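Local coordinates for protein tryptophan decarboxylase 1 (Oryza sativa subsp. japonica, PDB 6KHO) that uses pyridoxal 5'-phosphate to decarboxylate L-tryptophan to tryptamine and 5-hydroxy-L-tryptophan to serotonin, working as a homodimer in rice serotonin biosynthesis, at residues 180-185 with 294-299; 207-210 with 216-219; 211-216 with 267-272; 273-278 with 427-432; 313-318 with 322-327. All blocks are in the same frame, centred on the assembly; numbering follows the deposited sequence.

Interaction 1: residues 180-185 with 294-299. With PLP (pyridoxal-5'-phosphate), chain C.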
# COMPACT_ATOMS: atom_id res chain seq x y z
N LEU A 180 0.31 9.79 -8.40
CA LEU A 180 -0.07 9.03 -9.58
C LEU A 180 -1.55 9.20 -9.90
O LEU A 180 -1.93 9.40 -11.06
CB LEU A 180 0.26 7.55 -9.38
CG LEU A 180 -0.25 6.56 -10.44
CD1 LEU A 180 0.25 6.94 -11.85
CD2 LEU A 180 0.20 5.15 -10.11
N VAL A 181 -2.41 9.13 -8.88
CA VAL A 181 -3.84 9.17 -9.19
C VAL A 181 -4.25 10.58 -9.63
O VAL A 181 -5.11 10.74 -10.49
CB VAL A 181 -4.68 8.64 -8.01
CG1 VAL A 181 -4.31 7.19 -7.68
CG2 VAL A 181 -4.58 9.53 -6.77
N THR A 182 -3.64 11.63 -9.06
CA THR A 182 -3.98 12.97 -9.53
C THR A 182 -3.38 13.26 -10.90
O THR A 182 -3.99 13.99 -11.69
CB THR A 182 -3.56 14.05 -8.53
OG1 THR A 182 -2.14 13.97 -8.27
CG2 THR A 182 -4.34 13.91 -7.22
N LEU A 183 -2.19 12.73 -11.19
CA LEU A 183 -1.65 12.84 -12.54
C LEU A 183 -2.56 12.16 -13.55
O LEU A 183 -2.73 12.65 -14.67
CB LEU A 183 -0.25 12.23 -12.62
CG LEU A 183 0.91 13.09 -12.14
CD1 LEU A 183 2.08 12.18 -11.77
CD2 LEU A 183 1.30 14.06 -13.26
N VAL A 184 -3.13 11.01 -13.18
CA VAL A 184 -4.00 10.30 -14.11
C VAL A 184 -5.28 11.10 -14.35
O VAL A 184 -5.74 11.23 -15.49
CB VAL A 184 -4.30 8.89 -13.59
CG1 VAL A 184 -5.52 8.31 -14.30
CG2 VAL A 184 -3.08 7.99 -13.83
N ALA A 185 -5.84 11.70 -13.30
CA ALA A 185 -7.03 12.53 -13.49
C ALA A 185 -6.72 13.73 -14.37
O ALA A 185 -7.49 14.05 -15.30
CB ALA A 185 -7.58 12.96 -12.13
N TRP A 294 -3.69 21.24 -13.81
CA TRP A 294 -3.88 20.73 -12.45
C TRP A 294 -2.71 21.16 -11.56
O TRP A 294 -1.55 21.10 -11.98
CB TRP A 294 -3.97 19.21 -12.49
CG TRP A 294 -4.40 18.53 -11.23
CD1 TRP A 294 -3.69 18.39 -10.08
CD2 TRP A 294 -5.63 17.83 -11.04
NE1 TRP A 294 -4.42 17.67 -9.15
CE2 TRP A 294 -5.61 17.31 -9.72
CE3 TRP A 294 -6.75 17.60 -11.84
CZ2 TRP A 294 -6.68 16.58 -9.19
CZ3 TRP A 294 -7.81 16.86 -11.31
CH2 TRP A 294 -7.76 16.35 -10.01
N VAL A 295 -3.01 21.60 -10.35
CA VAL A 295 -1.99 21.93 -9.36
C VAL A 295 -2.13 21.01 -8.16
O VAL A 295 -3.16 21.03 -7.47
CB VAL A 295 -2.06 23.39 -8.91
CG1 VAL A 295 -1.00 23.64 -7.86
CG2 VAL A 295 -1.83 24.33 -10.10
N HIS A 296 -1.10 20.22 -7.89
CA HIS A 296 -1.02 19.41 -6.68
C HIS A 296 0.06 19.96 -5.76
O HIS A 296 1.14 20.35 -6.22
CB HIS A 296 -0.71 17.95 -7.02
CG HIS A 296 -0.59 17.07 -5.81
ND1 HIS A 296 -1.69 16.59 -5.14
CD2 HIS A 296 0.49 16.62 -5.14
CE1 HIS A 296 -1.29 15.86 -4.11
NE2 HIS A 296 0.03 15.87 -4.09
N VAL A 297 -0.25 20.04 -4.46
CA VAL A 297 0.71 20.45 -3.44
C VAL A 297 1.20 19.19 -2.70
O VAL A 297 0.40 18.46 -2.10
CB VAL A 297 0.10 21.46 -2.46
CG1 VAL A 297 1.08 21.75 -1.31
CG2 VAL A 297 -0.28 22.76 -3.20
N ASP A 298 2.51 18.94 -2.76
CA ASP A 298 3.15 17.87 -1.99
C ASP A 298 3.68 18.46 -0.69
O ASP A 298 4.66 19.21 -0.71
CB ASP A 298 4.30 17.24 -2.79
CG ASP A 298 5.10 16.19 -1.98
OD1 ASP A 298 4.66 15.77 -0.88
OD2 ASP A 298 6.18 15.78 -2.45
N ALA A 299 3.02 18.15 0.42
CA ALA A 299 3.45 18.60 1.74
C ALA A 299 3.69 17.41 2.66
O ALA A 299 3.32 17.42 3.83
CB ALA A 299 2.44 19.55 2.37
N1 PLP C . 7.70 13.98 -1.02
C2 PLP C . 8.24 14.61 0.08
C2A PLP C . 8.33 16.10 0.18
C3 PLP C . 8.73 13.85 1.14
O3 PLP C . 9.27 14.47 2.23
C4 PLP C . 8.65 12.46 1.09
C4A PLP C . 8.82 11.66 2.35
C5 PLP C . 8.11 11.83 -0.02
C6 PLP C . 7.63 12.60 -1.08
C5A PLP C . 8.07 10.32 -0.03
O4P PLP C . 7.24 9.78 -1.04
P PLP C . 6.60 8.29 -0.88
O1P PLP C . 7.65 7.30 -0.48
O2P PLP C . 5.97 7.95 -2.21
O3P PLP C . 5.53 8.27 0.20

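Interaction 2: residues 207-210 with 216-219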
# COMPACT_ATOMS: atom_id res chain seq x y z
N VAL A 207 4.25 18.38 -18.13
CA VAL A 207 4.11 18.51 -16.69
C VAL A 207 5.34 19.21 -16.13
O VAL A 207 6.42 19.19 -16.73
CB VAL A 207 3.89 17.15 -15.98
CG1 VAL A 207 2.71 16.42 -16.59
CG2 VAL A 207 5.13 16.28 -16.06
N TYR A 208 5.16 19.83 -14.95
CA TYR A 208 6.12 20.79 -14.40
C TYR A 208 6.32 20.59 -12.90
O TYR A 208 5.35 20.43 -12.15
CB TYR A 208 5.66 22.24 -14.63
CG TYR A 208 5.28 22.48 -16.07
CD1 TYR A 208 4.03 22.11 -16.54
CD2 TYR A 208 6.17 23.07 -16.96
CE1 TYR A 208 3.67 22.29 -17.86
CE2 TYR A 208 5.83 23.27 -18.29
CZ TYR A 208 4.57 22.87 -18.73
OH TYR A 208 4.19 23.05 -20.03
N ALA A 209 7.58 20.65 -12.47
CA ALA A 209 7.89 20.72 -11.06
C ALA A 209 9.28 21.33 -10.89
O ALA A 209 10.10 21.27 -11.80
CB ALA A 209 7.82 19.33 -10.41
N ALA A 210 9.52 21.92 -9.73
CA ALA A 210 10.85 22.40 -9.40
C ALA A 210 11.84 21.25 -9.32
O ALA A 210 11.49 20.10 -9.06
CB ALA A 210 10.82 23.15 -8.06
N THR A 216 10.28 10.83 -6.74
CA THR A 216 9.12 9.99 -6.97
C THR A 216 8.04 10.66 -7.81
O THR A 216 7.23 9.96 -8.43
CB THR A 216 8.54 9.53 -5.63
OG1 THR A 216 7.77 8.34 -5.83
CG2 THR A 216 7.67 10.61 -4.98
N PHE A 217 8.00 12.00 -7.86
CA PHE A 217 7.05 12.67 -8.75
C PHE A 217 7.36 12.36 -10.21
O PHE A 217 6.46 12.02 -10.99
CB PHE A 217 7.08 14.18 -8.55
CG PHE A 217 6.29 14.93 -9.60
CD1 PHE A 217 4.91 14.82 -9.66
CD2 PHE A 217 6.93 15.72 -10.53
CE1 PHE A 217 4.18 15.49 -10.63
CE2 PHE A 217 6.20 16.41 -11.52
CZ PHE A 217 4.82 16.30 -11.56
N PHE A 218 8.63 12.50 -10.59
CA PHE A 218 9.00 12.25 -11.97
C PHE A 218 8.76 10.80 -12.35
O PHE A 218 8.37 10.51 -13.49
CB PHE A 218 10.45 12.67 -12.19
CG PHE A 218 10.70 14.11 -11.80
CD1 PHE A 218 10.28 15.14 -12.62
CD2 PHE A 218 11.30 14.42 -10.59
CE1 PHE A 218 10.48 16.48 -12.25
CE2 PHE A 218 11.50 15.75 -10.22
CZ PHE A 218 11.09 16.77 -11.06
N LYS A 219 8.94 9.88 -11.40
CA LYS A 219 8.65 8.48 -11.66
C LYS A 219 7.16 8.25 -11.87
O LYS A 219 6.76 7.49 -12.77
CB LYS A 219 9.19 7.61 -10.52
CG LYS A 219 8.81 6.15 -10.62
CD LYS A 219 9.47 5.32 -9.52
CE LYS A 219 8.76 4.00 -9.34
NZ LYS A 219 9.17 3.33 -8.08

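Interaction 3: residues 211-216 with 267-272. With PLP (pyridoxal-5'-phosphate), chain C.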
# COMPACT_ATOMS: atom_id res chain seq x y z
N ASP A 211 13.12 21.57 -9.55
CA ASP A 211 14.13 20.53 -9.45
C ASP A 211 14.36 20.06 -8.02
O ASP A 211 15.11 19.11 -7.82
CB ASP A 211 15.46 20.99 -10.07
CG ASP A 211 16.06 22.20 -9.38
OD1 ASP A 211 15.55 22.62 -8.32
OD2 ASP A 211 17.05 22.75 -9.92
N GLN A 212 13.75 20.70 -7.02
CA GLN A 212 13.80 20.19 -5.65
C GLN A 212 12.70 19.18 -5.36
O GLN A 212 12.68 18.58 -4.27
CB GLN A 212 13.70 21.35 -4.64
CG GLN A 212 14.84 22.37 -4.74
CD GLN A 212 16.19 21.71 -4.69
OE1 GLN A 212 16.57 21.11 -3.67
NE2 GLN A 212 16.93 21.79 -5.79
N THR A 213 11.77 18.97 -6.29
CA THR A 213 10.68 18.04 -6.07
C THR A 213 11.22 16.62 -5.93
O THR A 213 12.18 16.24 -6.60
CB THR A 213 9.67 18.13 -7.22
OG1 THR A 213 9.15 19.46 -7.28
CG2 THR A 213 8.51 17.15 -7.03
N HIS A 214 10.61 15.85 -5.03
CA HIS A 214 11.05 14.49 -4.78
C HIS A 214 11.08 13.68 -6.06
O HIS A 214 10.19 13.81 -6.92
CB HIS A 214 10.13 13.82 -3.76
CG HIS A 214 10.74 12.65 -3.06
ND1 HIS A 214 10.80 11.40 -3.62
CD2 HIS A 214 11.33 12.55 -1.84
CE1 HIS A 214 11.39 10.57 -2.78
NE2 HIS A 214 11.72 11.24 -1.69
N SER A 215 12.11 12.84 -6.20
CA SER A 215 12.29 12.05 -7.41
C SER A 215 11.08 11.19 -7.74
O SER A 215 10.86 10.87 -8.91
CB SER A 215 13.53 11.16 -7.29
OG SER A 215 13.44 10.33 -6.15
N THR A 216 10.28 10.83 -6.74
CA THR A 216 9.12 9.99 -6.97
C THR A 216 8.04 10.66 -7.81
O THR A 216 7.23 9.96 -8.43
CB THR A 216 8.54 9.53 -5.63
OG1 THR A 216 7.77 8.34 -5.83
CG2 THR A 216 7.67 10.61 -4.98
N CYS A 267 3.39 20.31 -9.95
CA CYS A 267 3.58 19.91 -8.56
C CYS A 267 4.33 21.00 -7.81
O CYS A 267 5.45 21.35 -8.17
CB CYS A 267 4.34 18.59 -8.45
SG CYS A 267 4.40 17.92 -6.74
N ALA A 268 3.71 21.55 -6.77
CA ALA A 268 4.36 22.47 -5.85
C ALA A 268 4.65 21.73 -4.54
O ALA A 268 3.81 20.95 -4.07
CB ALA A 268 3.49 23.68 -5.56
N THR A 269 5.83 21.96 -3.97
CA THR A 269 6.22 21.27 -2.74
C THR A 269 6.36 22.27 -1.60
O THR A 269 7.04 23.29 -1.73
CB THR A 269 7.54 20.51 -2.92
OG1 THR A 269 7.39 19.54 -3.96
CG2 THR A 269 7.94 19.78 -1.61
N VAL A 270 5.72 21.96 -0.47
CA VAL A 270 5.91 22.69 0.78
C VAL A 270 6.76 21.80 1.69
O VAL A 270 6.26 20.84 2.28
CB VAL A 270 4.58 23.07 1.43
CG1 VAL A 270 4.83 23.77 2.77
CG2 VAL A 270 3.78 23.97 0.50
N GLY A 271 8.05 22.13 1.80
CA GLY A 271 8.96 21.34 2.61
C GLY A 271 9.71 20.29 1.79
O GLY A 271 9.52 19.09 1.97
N THR A 272 10.60 20.74 0.91
CA THR A 272 11.28 19.80 0.03
C THR A 272 12.19 18.88 0.83
O THR A 272 12.64 19.20 1.93
CB THR A 272 12.13 20.52 -1.02
OG1 THR A 272 13.14 21.29 -0.35
CG2 THR A 272 11.27 21.43 -1.91
N1 PLP C . 7.70 13.98 -1.02
C2 PLP C . 8.24 14.61 0.08
C2A PLP C . 8.33 16.10 0.18
C3 PLP C . 8.73 13.85 1.14
O3 PLP C . 9.27 14.47 2.23
C4 PLP C . 8.65 12.46 1.09
C4A PLP C . 8.82 11.66 2.35
C5 PLP C . 8.11 11.83 -0.02
C6 PLP C . 7.63 12.60 -1.08
C5A PLP C . 8.07 10.32 -0.03
O4P PLP C . 7.24 9.78 -1.04
P PLP C . 6.60 8.29 -0.88
O1P PLP C . 7.65 7.30 -0.48
O2P PLP C . 5.97 7.95 -2.21
O3P PLP C . 5.53 8.27 0.20
O HOH W 1 15.49 21.77 -1.32
O HOH W 2 7.62 22.55 -7.83
O HOH W 3 8.42 16.89 -3.47

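Interaction 4: residues 273-278 with 427-432. With PLP (pyridoxal-5'-phosphate), chain C.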
# COMPACT_ATOMS: atom_id res chain seq x y z
N THR A 273 12.50 17.72 0.24
CA THR A 273 13.25 16.69 0.95
C THR A 273 14.68 17.13 1.22
O THR A 273 15.22 16.87 2.30
CB THR A 273 13.24 15.40 0.13
OG1 THR A 273 11.88 14.95 -0.04
CG2 THR A 273 14.02 14.31 0.85
N SER A 274 15.32 17.78 0.25
CA SER A 274 16.73 18.13 0.40
C SER A 274 16.93 19.18 1.49
O SER A 274 17.65 18.94 2.46
CB SER A 274 17.29 18.63 -0.94
OG SER A 274 18.64 19.02 -0.77
N SER A 275 16.30 20.35 1.34
CA SER A 275 16.61 21.48 2.21
C SER A 275 15.38 22.16 2.79
O SER A 275 15.50 23.27 3.32
CB SER A 275 17.47 22.50 1.44
OG SER A 275 16.70 23.19 0.47
N ASN A 276 14.20 21.53 2.72
CA ASN A 276 12.96 22.12 3.22
C ASN A 276 12.68 23.48 2.58
O ASN A 276 12.25 24.42 3.24
CB ASN A 276 12.97 22.24 4.74
CG ASN A 276 12.45 21.00 5.42
OD1 ASN A 276 12.05 20.03 4.76
ND2 ASN A 276 12.45 21.01 6.75
N ALA A 277 12.92 23.58 1.27
CA ALA A 277 12.43 24.74 0.54
C ALA A 277 10.90 24.69 0.48
O ALA A 277 10.28 23.63 0.62
CB ALA A 277 13.03 24.77 -0.87
N VAL A 278 10.29 25.86 0.27
CA VAL A 278 8.83 25.98 0.24
C VAL A 278 8.43 26.74 -1.02
O VAL A 278 8.79 27.91 -1.18
CB VAL A 278 8.28 26.69 1.48
CG1 VAL A 278 6.80 26.98 1.28
CG2 VAL A 278 8.51 25.84 2.74
N VAL A 427 25.42 27.44 8.29
CA VAL A 427 24.07 26.96 8.01
C VAL A 427 23.74 27.36 6.58
O VAL A 427 23.74 28.54 6.25
CB VAL A 427 23.05 27.55 9.00
CG1 VAL A 427 21.63 27.22 8.57
CG2 VAL A 427 23.32 27.02 10.42
N VAL A 428 23.45 26.36 5.74
CA VAL A 428 23.45 26.58 4.30
C VAL A 428 22.18 27.30 3.83
O VAL A 428 22.24 28.17 2.95
CB VAL A 428 23.65 25.24 3.58
CG1 VAL A 428 23.31 25.36 2.11
CG2 VAL A 428 25.09 24.77 3.76
N VAL A 429 21.02 26.97 4.39
CA VAL A 429 19.77 27.64 4.02
C VAL A 429 19.03 28.00 5.30
O VAL A 429 19.32 27.46 6.38
CB VAL A 429 18.88 26.77 3.10
CG1 VAL A 429 19.59 26.44 1.79
CG2 VAL A 429 18.43 25.48 3.84
N PRO A 430 18.07 28.92 5.23
CA PRO A 430 17.23 29.19 6.41
C PRO A 430 16.45 27.95 6.80
O PRO A 430 16.05 27.15 5.95
CB PRO A 430 16.29 30.31 5.94
CG PRO A 430 16.96 30.91 4.74
CD PRO A 430 17.74 29.81 4.09
N ARG A 431 16.27 27.77 8.11
CA ARG A 431 15.54 26.62 8.64
C ARG A 431 14.06 26.98 8.78
O ARG A 431 13.71 27.90 9.53
CB ARG A 431 16.12 26.19 10.00
CG ARG A 431 15.35 25.07 10.72
CD ARG A 431 15.55 25.13 12.24
NE ARG A 431 15.21 26.45 12.76
CZ ARG A 431 13.97 26.90 12.92
NH1 ARG A 431 12.93 26.13 12.61
NH2 ARG A 431 13.76 28.13 13.37
N ASN A 432 13.20 26.27 8.04
CA ASN A 432 11.76 26.50 8.12
C ASN A 432 11.07 25.60 9.14
O ASN A 432 10.08 26.01 9.75
CB ASN A 432 11.11 26.30 6.75
CG ASN A 432 11.51 27.36 5.76
OD1 ASN A 432 11.47 28.55 6.07
ND2 ASN A 432 11.92 26.94 4.56
N1 PLP C . 7.70 13.98 -1.02
C2 PLP C . 8.24 14.61 0.08
C2A PLP C . 8.33 16.10 0.18
C3 PLP C . 8.73 13.85 1.14
O3 PLP C . 9.27 14.47 2.23
C4 PLP C . 8.65 12.46 1.09
C4A PLP C . 8.82 11.66 2.35
C5 PLP C . 8.11 11.83 -0.02
C6 PLP C . 7.63 12.60 -1.08
C5A PLP C . 8.07 10.32 -0.03
O4P PLP C . 7.24 9.78 -1.04
P PLP C . 6.60 8.29 -0.88
O1P PLP C . 7.65 7.30 -0.48
O2P PLP C . 5.97 7.95 -2.21
O3P PLP C . 5.53 8.27 0.20
O HOH W 4 14.71 24.83 5.52

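Interaction 5: residues 313-318 with 322-327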
# COMPACT_ATOMS: atom_id res chain seq x y z
N HIS A 313 0.80 29.65 7.30
CA HIS A 313 0.98 30.56 6.17
C HIS A 313 1.67 29.89 4.98
O HIS A 313 1.50 30.36 3.85
CB HIS A 313 1.77 31.80 6.59
CG HIS A 313 3.18 31.51 6.98
ND1 HIS A 313 4.23 31.55 6.09
CD2 HIS A 313 3.72 31.17 8.18
CE1 HIS A 313 5.35 31.25 6.72
NE2 HIS A 313 5.07 31.01 7.98
N HIS A 314 2.42 28.81 5.21
CA HIS A 314 3.04 28.10 4.10
C HIS A 314 2.02 27.46 3.17
O HIS A 314 2.39 27.04 2.07
CB HIS A 314 3.99 27.01 4.62
CG HIS A 314 5.20 27.55 5.31
ND1 HIS A 314 6.16 28.31 4.67
CD2 HIS A 314 5.61 27.45 6.60
CE1 HIS A 314 7.10 28.64 5.52
NE2 HIS A 314 6.80 28.14 6.70
N LEU A 315 0.76 27.36 3.59
CA LEU A 315 -0.28 26.78 2.76
C LEU A 315 -1.22 27.84 2.19
O LEU A 315 -2.23 27.48 1.56
CB LEU A 315 -1.08 25.75 3.56
CG LEU A 315 -0.36 24.43 3.83
CD1 LEU A 315 -1.32 23.44 4.51
CD2 LEU A 315 0.19 23.86 2.54
N ASP A 316 -0.93 29.12 2.38
CA ASP A 316 -1.78 30.15 1.78
C ASP A 316 -1.83 29.96 0.27
O ASP A 316 -0.81 29.73 -0.38
CB ASP A 316 -1.27 31.54 2.15
CG ASP A 316 -1.52 31.87 3.62
OD1 ASP A 316 -2.08 31.01 4.34
OD2 ASP A 316 -1.15 32.97 4.07
N GLY A 317 -3.04 30.02 -0.28
CA GLY A 317 -3.25 29.73 -1.68
C GLY A 317 -3.76 28.33 -1.96
O GLY A 317 -4.18 28.05 -3.09
N VAL A 318 -3.74 27.44 -0.95
CA VAL A 318 -4.20 26.07 -1.15
C VAL A 318 -5.66 26.05 -1.59
O VAL A 318 -6.10 25.14 -2.30
CB VAL A 318 -3.98 25.23 0.13
CG1 VAL A 318 -4.88 25.70 1.25
CG2 VAL A 318 -4.22 23.76 -0.16
N ASP A 322 -5.81 22.10 -6.87
CA ASP A 322 -6.75 21.00 -7.09
C ASP A 322 -6.63 19.89 -6.05
O ASP A 322 -7.61 19.19 -5.78
CB ASP A 322 -6.54 20.42 -8.48
CG ASP A 322 -6.93 21.42 -9.56
OD1 ASP A 322 -8.14 21.58 -9.77
OD2 ASP A 322 -6.04 22.05 -10.14
N SER A 323 -5.44 19.71 -5.48
CA SER A 323 -5.22 18.58 -4.59
C SER A 323 -4.00 18.87 -3.72
O SER A 323 -3.13 19.67 -4.08
CB SER A 323 -5.02 17.29 -5.38
OG SER A 323 -3.95 17.42 -6.28
N ILE A 324 -3.96 18.22 -2.56
CA ILE A 324 -2.86 18.38 -1.61
C ILE A 324 -2.73 17.07 -0.84
O ILE A 324 -3.73 16.44 -0.50
CB ILE A 324 -3.08 19.58 -0.66
CG1 ILE A 324 -1.97 19.66 0.39
CG2 ILE A 324 -4.42 19.50 0.03
CD1 ILE A 324 -1.87 21.03 1.10
N SER A 325 -1.49 16.64 -0.61
CA SER A 325 -1.23 15.45 0.17
C SER A 325 -0.20 15.75 1.25
O SER A 325 0.66 16.62 1.08
CB SER A 325 -0.74 14.28 -0.71
OG SER A 325 0.42 14.64 -1.46
N MET A 326 -0.31 15.03 2.36
CA MET A 326 0.70 15.04 3.40
C MET A 326 0.67 13.69 4.10
O MET A 326 -0.30 12.93 4.00
CB MET A 326 0.47 16.18 4.41
CG MET A 326 -0.94 16.29 4.87
SD MET A 326 -1.17 15.41 6.42
CE MET A 326 -0.85 16.80 7.49
N SER A 327 1.76 13.37 4.79
CA SER A 327 1.94 12.05 5.38
C SER A 327 2.01 12.14 6.89
O SER A 327 3.04 12.56 7.44
CB SER A 327 3.19 11.37 4.82
OG SER A 327 3.00 11.06 3.45

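Interaction 1: residues 180-185 with 294-299
Both aromatic groups of strand 294-298 stand up toward Thr182 because each places CG trans to its own backbone N, at chi1 -170° in Trp294 and 179° in His296. This is the helix-on-sheet layer of the large domain of a fold-type I PLP enzyme: helix 175-194 runs nearly antiparallel to the strand, at 171°, with the short axes 9.5 Å apart. Thr182 crosses the indole at about a right angle. Its CB comes 3.8 Å from Trp294 NE1, and its carbonyl O sits 4.1 Å above the middle of the same ring. One helical turn on, Ala185 CB rests 4.0 Å from Trp294 CZ3 on the benzo end. No hydrogen bond links the two segments, and the buried polar groups find partners alongside. Thr182 OG1 bonds to Tyr265 OH and to the carbonyls of Ala178 and Met179, while Trp294 NE1 and His296 ND1 share Ser323 OG. The ring of Tyr265 also meets the indole with parallel planes. Further along, the strand delivers Asp298 to the cofactor, as is usual in this fold: its OD2 stands 2.8 Å from N1 of PLP, and its OD1 is hydrogen-bonded to Ala300 N.

Interaction 2: residues 207-210 with 216-219
Ala210 O, at the end of strand 205-210, is approached by two groups: Thr213 OG1 is hydrogen-bonded to it, and the ring edge of Phe218 comes up with CZ 3.9 Å away and the oxygen near the ring plane. The second of these is a weak approach of a C-H edge to a carbonyl, and the rest of the meeting is apolar. Ala209 CB lies 3.5 Å from Phe217 CE2, obliquely, with CD2 only slightly farther, and 4.2 Å from Phe218 CZ, so a single methyl is held between two neighbouring phenyl rings of helix 215-223. The two rings reach it by different torsions. Phe217 has CG trans to the backbone N (chi1 170°), whereas Phe218 has it trans to the carbonyl carbon (chi1 -55°). As a result they converge, with Phe217 CD2 lying 3.9 Å above the Phe218 ring and off its centre. Strand and helix are the first two elements of the beta-alpha-beta unit completed by strand 231-234, on which Phe218 also packs. Phe217 continues inward to Cys267, Met179 and Leu183, while Lys219, which reaches across the dimer interface, bonds to Gln377 O of the second subunit. With no hydrogen bond between them, what joins these two segments is mainly apolar contact, with Phe217 about 6 Å (side chain to side chain) from His214, a serotonin-binding residue.

Interaction 3: residues 211-216 with 267-272
Gln212 and Thr272 meet aliphatic side to aliphatic side, CB of the glutamine 3.7 Å from CG2 of the threonine, where two loops at the C-terminal edge of the parallel sheet come together. In this fold-type I domain the carboxyl ends of the strands carry the PLP site. The bend of Gln212 at chi2 turns its amide back: NE2 bonds to Asp211 OD1 from well above the carboxylate plane, and OE1 takes a proton from a water that also lies 2.6 Å from Thr272 OG1. That hydroxyl is further hydrogen-bonded to Ala277 N. Deeper in, Thr213 and Thr269 meet at a slant with their OG1 atoms 3.8 Å apart and no direct bond; the Thr213 hydroxyl is taken by a carbonyl just before its own segment. A second water joins the segments here, accepting from His214 N at 2.9 Å and hydrogen-bonded at the same distance to Thr269 OG1. His214 is one of the residues that bind serotonin, and its imidazole lies over the cofactor, with planes about 15° apart and PLP C6 3.6 Å above the histidine plane, toward the rim. Its rotation is fixed from the edge: Thr216 N donates to ND1 in the ring plane at 3.2 Å, nearly straight at 167°, which makes His214 the N-cap of helix 215-223. Val380 of the second subunit packs on the same histidine. Gly271 meets the cofactor at another point, its carbonyl O 3.7 Å from the methyl C2A of PLP.

Interaction 4: residues 273-278 with 427-432
Asn432 ND2 donates to Asn276 O at 2.9 Å, the one direct hydrogen bond between the two segments. The acceptor lies in the plane of the Asn432 amide, and the donor sits close to the extension of the carbonyl bond, at a C=O...N angle of 164°. Val278 CG2 rests 4.0 Å from the same ND2. At the other end of the contact Val429, with chi1 at -61°, turns its CG2 onto Ser275, 3.7 Å from Ser275 O. Between these points sits a water, 2.8 Å from Ser275 O and 2.7 Å from Pro430 O, which also accepts from Asn432 N; with other atoms nearby counted, it cannot donate to every acceptor in reach at once. The contact spans two domains of the fold: residues 273-278 follow strand 262-269 of the large, cofactor-binding domain, and residues 427-432 link strands 425-427 and 435-440 of the small antiparallel sheet. Farther out, Arg485 bonds to the carbonyls of Thr273 and Ser274, and Ser274 OG to Thr476 OG1, while Arg431 NE is tied to Glu416 by a salt bridge. At the inner end of the loop, Thr273 OG1 lies 3.5 Å from O3 of PLP.

Interaction 5: residues 313-318 with 322-327
A type II beta turn, Leu315 to Val318, lies near the end of the long connection between two neighbouring parallel strands of the large domain's sheet, 294-298 and 323-326, and the side chains of its first and last residues close on Ile324 in the second strand. The meeting point is one methyl. Ile324 CD1 lies 3.8 Å from Leu315 CD2 and 3.8 Å from Val318 CG2, so both branches touch the same carbon. The isoleucine reaches that far because its chain is extended, with CG1 trans to the backbone N (chi1 175°) and chi2 also close to trans. Leu315 slants against it, whereas Val318 crosses it at about a right angle. The turn itself is held by Val318 N donating to Leu315 O at 2.9 Å, and a second backbone bond, Asp316 N to His313 O, overlaps it at the end of a short 3-10 segment. Gly317 takes the positive-phi corner (phi 99°), a backbone shape that only glycine adopts without crowding the carbonyl before it. Val297 and Tyr342, from the strands next to 323-326, also pack on Ile324, while Pro153 packs on Val318 and Cys306 on Leu315. Ser323 points away from this cluster, and both it and Ser325 pack on helix 175-194. On the neighbouring strand 294-298, His296 NE2 is hydrogen-bonded to Ser325 OG.

How the interactions relate
Four of the five contacts reach the seven-stranded sheet of the large domain; interaction 4, about 23 Å centre to centre from interaction 1, connects that domain to the small one. Along the chain, interaction 2 runs into interaction 3 through the shared Thr216, and both are nested inside the span closed by interaction 1, while interaction 5 lies within that of interaction 4. Strands 205-210, 262-269, 294-298 and 323-326 are successive neighbours, so interactions 2, 3, 1 and 5 follow one another across the sheet, with backbone bonds such as Asp298 N to Ala268 O joining them. Interactions 1, 3 and 4 converge on PLP, supplying its pyridine-nitrogen side, one face and its O3 side.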